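Local coordinates for ARO (armadillo repeats only protein) (PDB 5EWP), which probably helps move rhoptries to the apical pole of the parasite and attach them there, most likely by binding other proteins, at residues A[12-15]-A[16-20]; A[98-101]-A[102-106]; A[120-123]-A[124-128]; A[163-166]-A[167-171]. One frame throughout, in Å; residues are numbered along the deposited sequence.

Interaction 1. Residues A[12-15]-A[16-20]; sequences TSND and ILRFD
D15 and R18 meet one helical turn apart at the start of helix 14-25. The tight part of the contact is the backbone, its cap and F19. S13 is the N-cap residue, and its OG accepts from D15 N at 2.9 Å. R18 N reaches N14 O at 2.8 Å in a fairly straight bond (163°). F19 N bonds D15 O over the same 2.8 Å. F19 itself is buried; its ring meets F31 and packs on helix 58-70.

The solvent side is made by T12, N14 and L17. T12 precedes the N-cap residue. Its OG1 is anti to the backbone N (chi1 -178°) and comes within 3.2 Å of I16 CD1, the two side chains crossing at about a right angle. Its methyl CG2 touches L17 CD2 at 3.6 Å. N14 brings ND2 to 3.4 Å from R18 CD, so it touches the aliphatic chain there.

Between these two sides, D15 and R18 run side by side in the same direction, with carboxylate and guanidinium planes 80° apart. Their salt bridge, D15 OD1 to R18 NH1, is long at 3.5 Å. Both have other partners: D15 OD2 is hydrogen-bonded to S37 OG, and R18 NE forms a salt bridge with E30.

This pattern suits a helix start. S13 satisfies a backbone N-H of the first turn, and the D15 carboxylate near this end probably interacts well with the helix dipole. R18 pairs with both D15 and E30, which probably steadies its guanidinium more than the long bridge to D15 alone could.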
loop_
_atom_site.group_PDB
_atom_site.type_symbol
_atom_site.label_atom_id
_atom_site.label_comp_id
_atom_site.label_asym_id
_atom_site.label_seq_id
_atom_site.Cartn_x
_atom_site.Cartn_y
_atom_site.Cartn_z
ATOM N N THR A 12 13.076 -19.006 27.401
ATOM C CA THR A 12 13.133 -17.904 26.446
ATOM C C THR A 12 12.113 -16.821 26.774
ATOM O O THR A 12 11.320 -16.972 27.696
ATOM C CB THR A 12 12.931 -18.395 25.006
ATOM O OG1 THR A 12 13.033 -17.288 24.107
ATOM C CG2 THR A 12 11.590 -19.091 24.846
ATOM N N SER A 13 12.150 -15.721 26.034
ATOM C CA SER A 13 11.217 -14.640 26.279
ATOM C C SER A 13 9.772 -15.097 26.160
ATOM O O SER A 13 9.440 -15.928 25.317
ATOM C CB SER A 13 11.463 -13.495 25.298
ATOM O OG SER A 13 10.299 -12.684 25.164
ATOM N N ASN A 14 8.920 -14.543 27.016
ATOM C CA ASN A 14 7.496 -14.793 26.957
ATOM C C ASN A 14 6.961 -14.492 25.562
ATOM O O ASN A 14 6.101 -15.209 25.055
ATOM C CB ASN A 14 6.753 -13.933 27.978
ATOM C CG ASN A 14 5.310 -14.346 28.143
ATOM O OD1 ASN A 14 5.004 -15.531 28.257
ATOM N ND2 ASN A 14 4.409 -13.372 28.123
ATOM N N ASP A 15 7.474 -13.426 24.954
ATOM C CA ASP A 15 6.971 -12.994 23.641
ATOM C C ASP A 15 7.278 -14.036 22.564
ATOM O O ASP A 15 6.484 -14.243 21.639
ATOM C CB ASP A 15 7.559 -11.636 23.253
ATOM C CG ASP A 15 6.971 -10.504 24.061
ATOM O OD1 ASP A 15 6.080 -10.777 24.888
ATOM O OD2 ASP A 15 7.369 -9.341 23.848
ATOM N N ILE A 16 8.428 -14.693 22.686
ATOM C CA ILE A 16 8.779 -15.747 21.746
ATOM C C ILE A 16 7.849 -16.943 21.925
ATOM O O ILE A 16 7.401 -17.540 20.951
ATOM C CB ILE A 16 10.249 -16.184 21.901
ATOM C CG1 ILE A 16 11.174 -15.064 21.415
ATOM C CG2 ILE A 16 10.513 -17.482 21.135
ATOM C CD1 ILE A 16 12.653 -15.385 21.538
ATOM N N LEU A 17 7.538 -17.282 23.171
ATOM C CA LEU A 17 6.611 -18.375 23.413
ATOM C C LEU A 17 5.211 -18.033 22.916
ATOM O O LEU A 17 4.548 -18.876 22.316
ATOM C CB LEU A 17 6.580 -18.723 24.893
ATOM C CG LEU A 17 7.924 -19.294 25.333
ATOM C CD1 LEU A 17 7.854 -19.682 26.761
ATOM C CD2 LEU A 17 8.273 -20.502 24.483
ATOM N N ARG A 18 4.781 -16.799 23.171
ATOM C CA ARG A 18 3.479 -16.322 22.705
ATOM C C ARG A 18 3.415 -16.370 21.192
ATOM O O ARG A 18 2.416 -16.800 20.630
ATOM C CB ARG A 18 3.209 -14.906 23.211
ATOM C CG ARG A 18 2.814 -14.857 24.680
ATOM C CD ARG A 18 2.697 -13.428 25.205
ATOM N NE ARG A 18 1.694 -12.638 24.495
ATOM C CZ ARG A 18 1.672 -11.308 24.464
ATOM N NH1 ARG A 18 2.605 -10.613 25.103
ATOM N NH2 ARG A 18 0.718 -10.674 23.794
ATOM N N PHE A 19 4.497 -15.957 20.534
ATOM C CA PHE A 19 4.550 -16.017 19.080
ATOM C C PHE A 19 4.417 -17.449 18.562
ATOM O O PHE A 19 3.648 -17.715 17.634
ATOM C CB PHE A 19 5.847 -15.405 18.530
ATOM C CG PHE A 19 5.916 -15.446 17.030
ATOM C CD1 PHE A 19 5.380 -14.409 16.273
ATOM C CD2 PHE A 19 6.456 -16.552 16.372
ATOM C CE1 PHE A 19 5.411 -14.450 14.876
ATOM C CE2 PHE A 19 6.480 -16.610 14.994
ATOM C CZ PHE A 19 5.941 -15.560 14.239
ATOM N N ASP A 20 5.191 -18.368 19.134
ATOM C CA ASP A 20 5.177 -19.749 18.653
ATOM C C ASP A 20 3.809 -20.384 18.801
ATOM O O ASP A 20 3.360 -21.123 17.927
ATOM C CB ASP A 20 6.228 -20.588 19.387
ATOM C CG ASP A 20 7.636 -20.220 18.984
ATOM O OD1 ASP A 20 7.792 -19.569 17.923
ATOM O OD2 ASP A 20 8.588 -20.591 19.710
#

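Interaction 2. Residues A[98-101]-A[102-106]; sequences HELD and RVHAA
The imidazole of H104 lies alongside L100 at the start of helix 100-113, the two side chains pointing the same way. L100 CG is 3.7 Å from H104 CE1, and L100 CD1 comes near H104 NE2. The backbone oxygen of L100 also sits over one face of the imidazole, 3.2 Å above the ring plane and towards its rim. The same oxygen accepts from H104 N at 2.9 Å (167°). One carbonyl oxygen thus serves the H104 N-H and also sits over part of its ring. H104 ND1 accepts from A53 N, which probably leaves any ring proton on NE2. W51 meets the ring edge-to-face.

R102 leaves the helix in another direction. Its chain is extended from CG to NE and passes E99, with CD 4.2 Å from E99 CB. The D101 carboxylate and R102 NE do not touch. One water lies between them: it donates to D101 OD2 at 2.7 Å and accepts weakly from R102 NE.

The charged ends are held from outside. K56 NZ makes salt bridges with both E99 and D101, while R102 NH1 donates to C35 O. One lysine thus pairs with two carboxylates and probably offsets much of their charge. R102 is held mainly by a backbone oxygen, and the water is a weak link between it and D101.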
loop_
_atom_site.group_PDB
_atom_site.type_symbol
_atom_site.label_atom_id
_atom_site.label_comp_id
_atom_site.label_asym_id
_atom_site.label_seq_id
_atom_site.Cartn_x
_atom_site.Cartn_y
_atom_site.Cartn_z
ATOM N N HIS A 98 10.705 4.059 12.981
ATOM C CA HIS A 98 11.937 4.284 12.218
ATOM C C HIS A 98 12.663 2.974 11.902
ATOM O O HIS A 98 13.803 2.970 11.402
ATOM C CB HIS A 98 12.835 5.278 12.949
ATOM C CG HIS A 98 12.390 6.699 12.770
ATOM N ND1 HIS A 98 13.193 7.781 13.065
ATOM C CD2 HIS A 98 11.224 7.213 12.308
ATOM C CE1 HIS A 98 12.540 8.897 12.796
ATOM N NE2 HIS A 98 11.342 8.581 12.335
ATOM N N GLU A 99 12.035 1.861 12.273
ATOM C CA GLU A 99 12.551 0.544 11.910
ATOM C C GLU A 99 11.947 0.131 10.574
ATOM O O GLU A 99 10.731 0.002 10.445
ATOM C CB GLU A 99 12.250 -0.490 12.991
ATOM C CG GLU A 99 12.934 -0.167 14.312
ATOM C CD GLU A 99 14.425 0.158 14.134
ATOM O OE1 GLU A 99 15.153 -0.614 13.465
ATOM O OE2 GLU A 99 14.871 1.196 14.660
ATOM N N LEU A 100 12.803 -0.069 9.582
ATOM C CA LEU A 100 12.345 -0.319 8.224
ATOM C C LEU A 100 11.457 -1.564 8.146
ATOM O O LEU A 100 10.460 -1.562 7.416
ATOM C CB LEU A 100 13.567 -0.442 7.312
ATOM C CG LEU A 100 13.595 0.104 5.893
ATOM C CD1 LEU A 100 12.901 1.447 5.823
ATOM C CD2 LEU A 100 15.054 0.269 5.508
ATOM N N ASP A 101 11.781 -2.601 8.924
ATOM C CA ASP A 101 11.015 -3.847 8.848
ATOM C C ASP A 101 9.602 -3.684 9.415
ATOM O O ASP A 101 8.675 -4.324 8.945
ATOM C CB ASP A 101 11.744 -4.997 9.560
ATOM C CG ASP A 101 12.143 -4.663 10.988
ATOM O OD1 ASP A 101 12.706 -3.576 11.225
ATOM O OD2 ASP A 101 11.900 -5.514 11.871
ATOM N N ARG A 102 9.441 -2.803 10.395
ATOM C CA ARG A 102 8.121 -2.538 10.963
ATOM C C ARG A 102 7.241 -1.796 9.974
ATOM O O ARG A 102 6.053 -2.126 9.791
ATOM C CB ARG A 102 8.255 -1.734 12.273
ATOM C CG ARG A 102 8.577 -2.623 13.460
ATOM C CD ARG A 102 8.717 -1.856 14.781
ATOM N NE ARG A 102 9.052 -2.809 15.819
ATOM C CZ ARG A 102 8.179 -3.324 16.680
ATOM N NH1 ARG A 102 6.915 -2.917 16.680
ATOM N NH2 ARG A 102 8.581 -4.223 17.571
ATOM N N VAL A 103 7.813 -0.783 9.337
ATOM C CA VAL A 103 7.051 -0.018 8.355
ATOM C C VAL A 103 6.684 -0.926 7.189
ATOM O O VAL A 103 5.535 -0.974 6.769
ATOM C CB VAL A 103 7.813 1.188 7.829
ATOM C CG1 VAL A 103 6.962 1.899 6.748
ATOM C CG2 VAL A 103 8.146 2.136 8.977
ATOM N N HIS A 104 7.670 -1.661 6.665
ATOM C CA HIS A 104 7.396 -2.506 5.505
ATOM C C HIS A 104 6.328 -3.548 5.786
ATOM O O HIS A 104 5.446 -3.763 4.966
ATOM C CB HIS A 104 8.669 -3.196 5.038
ATOM C CG HIS A 104 9.640 -2.275 4.375
ATOM N ND1 HIS A 104 10.901 -2.679 3.987
ATOM C CD2 HIS A 104 9.522 -0.982 3.991
ATOM C CE1 HIS A 104 11.531 -1.662 3.428
ATOM N NE2 HIS A 104 10.712 -0.623 3.406
ATOM N N ALA A 105 6.410 -4.191 6.944
ATOM C CA ALA A 105 5.447 -5.225 7.292
ATOM C C ALA A 105 4.040 -4.638 7.386
ATOM O O ALA A 105 3.077 -5.257 6.937
ATOM C CB ALA A 105 5.840 -5.904 8.609
ATOM N N ALA A 106 3.937 -3.439 7.954
ATOM C CA ALA A 106 2.648 -2.742 8.062
ATOM C C ALA A 106 2.085 -2.365 6.699
ATOM O O ALA A 106 0.890 -2.505 6.460
ATOM C CB ALA A 106 2.793 -1.471 8.951
HETATM O O HOH W 1 11.753 -4.494 14.408
#

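Interaction 3. Residues A[120-123]-A[124-128]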
loop_
_atom_site.group_PDB
_atom_site.type_symbol
_atom_site.label_atom_id
_atom_site.label_comp_id
_atom_site.label_asym_id
_atom_site.label_seq_id
_atom_site.Cartn_x
_atom_site.Cartn_y
_atom_site.Cartn_z
ATOM N N ASN A 120 -12.538 -2.542 5.789
ATOM C CA ASN A 120 -11.144 -2.277 6.127
ATOM C C ASN A 120 -10.662 -0.958 5.559
ATOM O O ASN A 120 -9.920 -0.226 6.215
ATOM C CB ASN A 120 -10.233 -3.402 5.620
ATOM C CG ASN A 120 -10.374 -4.670 6.432
ATOM O OD1 ASN A 120 -11.005 -4.669 7.476
ATOM N ND2 ASN A 120 -9.746 -5.759 5.963
ATOM N N CYS A 121 -11.063 -0.654 4.326
ATOM C CA CYS A 121 -10.621 0.578 3.684
ATOM C C CYS A 121 -11.187 1.779 4.418
ATOM O O CYS A 121 -10.507 2.789 4.625
ATOM C CB CYS A 121 -11.035 0.607 2.205
ATOM S SG CYS A 121 -10.122 -0.557 1.179
ATOM N N ILE A 122 -12.458 1.670 4.793
ATOM C CA ILE A 122 -13.095 2.715 5.591
ATOM C C ILE A 122 -12.361 2.911 6.912
ATOM O O ILE A 122 -12.073 4.051 7.318
ATOM C CB ILE A 122 -14.575 2.384 5.857
ATOM C CG1 ILE A 122 -15.375 2.500 4.559
ATOM C CG2 ILE A 122 -15.148 3.338 6.906
ATOM C CD1 ILE A 122 -16.811 1.932 4.647
ATOM N N CYS A 123 -12.040 1.800 7.573
ATOM C CA CYS A 123 -11.300 1.843 8.826
ATOM C C CYS A 123 -9.919 2.487 8.645
ATOM O O CYS A 123 -9.473 3.276 9.485
ATOM C CB CYS A 123 -11.157 0.439 9.406
ATOM S SG CYS A 123 -10.355 0.401 11.024
ATOM N N MET A 124 -9.240 2.163 7.552
ATOM C CA MET A 124 -7.940 2.778 7.298
ATOM C C MET A 124 -8.080 4.278 7.141
ATOM O O MET A 124 -7.275 5.030 7.678
ATOM C CB MET A 124 -7.279 2.194 6.057
ATOM C CG MET A 124 -6.930 0.738 6.219
ATOM S SD MET A 124 -6.158 0.123 4.720
ATOM C CE MET A 124 -6.367 -1.626 5.015
ATOM N N PHE A 125 -9.110 4.722 6.426
ATOM C CA PHE A 125 -9.274 6.152 6.264
ATOM C C PHE A 125 -9.515 6.811 7.613
ATOM O O PHE A 125 -8.871 7.800 7.966
ATOM C CB PHE A 125 -10.426 6.509 5.321
ATOM C CG PHE A 125 -10.557 7.984 5.120
ATOM C CD1 PHE A 125 -9.787 8.629 4.174
ATOM C CD2 PHE A 125 -11.391 8.741 5.937
ATOM C CE1 PHE A 125 -9.882 10.002 4.009
ATOM C CE2 PHE A 125 -11.478 10.114 5.794
ATOM C CZ PHE A 125 -10.731 10.742 4.826
ATOM N N GLU A 126 -10.454 6.250 8.365
ATOM C CA GLU A 126 -10.889 6.852 9.614
ATOM C C GLU A 126 -9.813 6.796 10.688
ATOM O O GLU A 126 -9.823 7.594 11.624
ATOM C CB GLU A 126 -12.171 6.177 10.094
ATOM C CG GLU A 126 -13.342 6.509 9.166
ATOM C CD GLU A 126 -14.675 5.940 9.625
ATOM O OE1 GLU A 126 -14.688 5.146 10.585
ATOM O OE2 GLU A 126 -15.712 6.290 9.010
ATOM N N SER A 127 -8.862 5.884 10.526
ATOM C CA SER A 127 -7.830 5.716 11.529
ATOM C C SER A 127 -6.560 6.489 11.177
ATOM O O SER A 127 -5.585 6.438 11.930
ATOM C CB SER A 127 -7.524 4.227 11.722
ATOM O OG SER A 127 -8.695 3.504 12.073
ATOM N N GLY A 128 -6.570 7.194 10.044
ATOM C CA GLY A 128 -5.489 8.101 9.684
ATOM C C GLY A 128 -4.322 7.530 8.882
ATOM O O GLY A 128 -3.209 8.042 8.945
#
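The first torsions of S127 and C123 bring their side chains together. S127 OG is anti to its own carbonyl carbon (chi1 -57°), which turns it back along the helix towards C123. There it donates to C123 O at 2.7 Å, tilted from the carbonyl plane. C123 points SG away from its backbone N (chi1 -176°), and SG lies 3.7 Å from S127 OG. The carbonyl of C123 also takes a weak bond from S127 N, so one oxygen is gripped twice by the same serine.

The first torsion of M124 (chi1 -65°) lays CG against N120 O at 3.1 Å. The extended chain beyond it takes the thioether on past N120. M124 N bonds the same oxygen at 2.8 Å. The thioether is buried, against I88 and the side chains of helix 142-156. N120 is tied outward through R83 and the carbonyls of L113 and K79.

On the outer side, I122 and E126 run side by side in the same direction. I122 CG2 touches E126 OE2 at 3.7 Å.

At the end of helix 118-126 the chain turns at G128. Its phi is positive, and its N bonds back to F125 O at 3.2 Å. The bond from S127 OG to C123 O is an addition to this turn. G128 makes a Schellman motif, here ending a short helix in the helical stack of an armadillo repeat protein.

Interaction 4. Residues A[163-166]-A[167-171]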
loop_
_atom_site.group_PDB
_atom_site.type_symbol
_atom_site.label_atom_id
_atom_site.label_comp_id
_atom_site.label_asym_id
_atom_site.label_seq_id
_atom_site.Cartn_x
_atom_site.Cartn_y
_atom_site.Cartn_z
ATOM N N LYS A 163 -11.202 11.143 -1.451
ATOM C CA LYS A 163 -10.452 11.733 -2.561
ATOM C C LYS A 163 -10.026 13.161 -2.241
ATOM O O LYS A 163 -8.901 13.560 -2.550
ATOM C CB LYS A 163 -11.272 11.707 -3.852
ATOM C CG LYS A 163 -11.462 10.315 -4.437
ATOM C CD LYS A 163 -12.359 10.351 -5.653
ATOM C CE LYS A 163 -12.466 8.994 -6.320
ATOM N NZ LYS A 163 -13.335 9.105 -7.538
ATOM N N LYS A 164 -10.937 13.942 -1.664
ATOM C CA LYS A 164 -10.617 15.310 -1.239
ATOM C C LYS A 164 -9.455 15.346 -0.257
ATOM O O LYS A 164 -8.553 16.188 -0.373
ATOM C CB LYS A 164 -11.835 15.989 -0.607
ATOM C CG LYS A 164 -12.716 16.713 -1.604
ATOM C CD LYS A 164 -14.067 17.065 -1.001
ATOM C CE LYS A 164 -14.968 17.733 -2.030
ATOM N NZ LYS A 164 -16.165 18.356 -1.404
ATOM N N GLU A 165 -9.485 14.441 0.719
ATOM C CA GLU A 165 -8.438 14.364 1.725
ATOM C C GLU A 165 -7.116 13.928 1.079
ATOM O O GLU A 165 -6.053 14.502 1.360
ATOM C CB GLU A 165 -8.862 13.413 2.849
ATOM C CG GLU A 165 -7.797 13.113 3.907
ATOM C CD GLU A 165 -7.549 14.258 4.892
ATOM O OE1 GLU A 165 -8.077 15.367 4.690
ATOM O OE2 GLU A 165 -6.822 14.034 5.884
ATOM N N PHE A 166 -7.188 12.926 0.205
ATOM C CA PHE A 166 -6.021 12.466 -0.543
ATOM C C PHE A 166 -5.360 13.630 -1.298
ATOM O O PHE A 166 -4.135 13.835 -1.233
ATOM C CB PHE A 166 -6.438 11.344 -1.502
ATOM C CG PHE A 166 -5.304 10.767 -2.325
ATOM C CD1 PHE A 166 -4.372 9.900 -1.750
ATOM C CD2 PHE A 166 -5.192 11.059 -3.672
ATOM C CE1 PHE A 166 -3.339 9.359 -2.515
ATOM C CE2 PHE A 166 -4.176 10.518 -4.447
ATOM C CZ PHE A 166 -3.241 9.666 -3.864
ATOM N N LEU A 167 -6.181 14.427 -1.974
ATOM C CA LEU A 167 -5.689 15.594 -2.713
ATOM C C LEU A 167 -5.054 16.629 -1.790
ATOM O O LEU A 167 -3.974 17.157 -2.071
ATOM C CB LEU A 167 -6.843 16.205 -3.512
ATOM C CG LEU A 167 -6.590 17.485 -4.308
ATOM C CD1 LEU A 167 -5.512 17.260 -5.340
ATOM C CD2 LEU A 167 -7.892 17.930 -4.962
ATOM N N LYS A 168 -5.725 16.904 -0.679
ATOM C CA LYS A 168 -5.258 17.873 0.302
ATOM C C LYS A 168 -3.898 17.495 0.882
ATOM O O LYS A 168 -3.073 18.356 1.163
ATOM C CB LYS A 168 -6.299 18.012 1.413
ATOM C CG LYS A 168 -5.954 18.967 2.533
ATOM C CD LYS A 168 -6.850 18.689 3.722
ATOM C CE LYS A 168 -7.046 19.918 4.581
ATOM N NZ LYS A 168 -5.744 20.419 5.078
ATOM N N LEU A 169 -3.674 16.194 1.045
ATOM C CA LEU A 169 -2.461 15.684 1.664
ATOM C C LEU A 169 -1.294 15.537 0.693
ATOM O O LEU A 169 -0.206 15.093 1.078
ATOM C CB LEU A 169 -2.744 14.335 2.323
ATOM C CG LEU A 169 -3.688 14.370 3.518
ATOM C CD1 LEU A 169 -4.093 12.951 3.914
ATOM C CD2 LEU A 169 -3.021 15.091 4.682
ATOM N N GLY A 170 -1.514 15.900 -0.562
ATOM C CA GLY A 170 -0.463 15.855 -1.556
ATOM C C GLY A 170 -0.420 14.538 -2.299
ATOM O O GLY A 170 0.551 14.231 -2.980
ATOM N N GLY A 171 -1.476 13.745 -2.163
ATOM C CA GLY A 171 -1.513 12.444 -2.800
ATOM C C GLY A 171 -1.421 12.451 -4.315
ATOM O O GLY A 171 -0.849 11.539 -4.902
#
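The ring of F166 lies against G171 where helix 160-168 ends. From CB, which lies beside L167 N, the F166 side chain runs anti to its backbone N (chi1 -179°) and carries the ring over to the glycine. CG lies a little farther from G171 CA than CD1 and CD2, which are both 4.0 Å from it. CE1 comes closer to the same carbon, at 3.6 Å. CE2 meets G171 C at 3.4 Å. CZ, the tip, reaches G171 O at 3.2 Å. G171 CA stands over the ring face, 3.6 Å from the centroid and 16° off the normal, a CH-pi contact. The ring also meets F156, and I172 and L175 of the next helix pack on it.

The backbone holds the same pair. G171 N bonds F166 O at 2.8 Å. G170, with positive phi, makes the turn of a Schellman motif, and its N bonds L167 O at 3.1 Å. Nearby, E165 bends at chi2 and brings OE2 to 3.5 Å from L169 CD1.

A short backbone bond and a weaker CH-pi contact probably steady the junction between helices 160-168 and 171-177. With no side chain, G171 lays its backbone directly on the ring.

In the fold
All four contacts are local and lie in series along the chain, so none encloses or crosses another and none closes a long loop. Interaction 1 starts helix 14-25 near the N terminus, and interaction 2 starts helix 100-113. Both pack on helix 58-70 (F19 and A105) and both reach S37, the second only weakly. Interactions 3 and 4 are helix ends, at 118-126 and 160-168. These two touch, F125 CE1 lying 3.7 Å from E165 CB. Helix 142-156 ties interactions 2, 3 and 4 together, meeting H104, M124 and F166. Interactions 1 and 4 lie on opposite sides of the chain's centre, their centres about 41 Å apart.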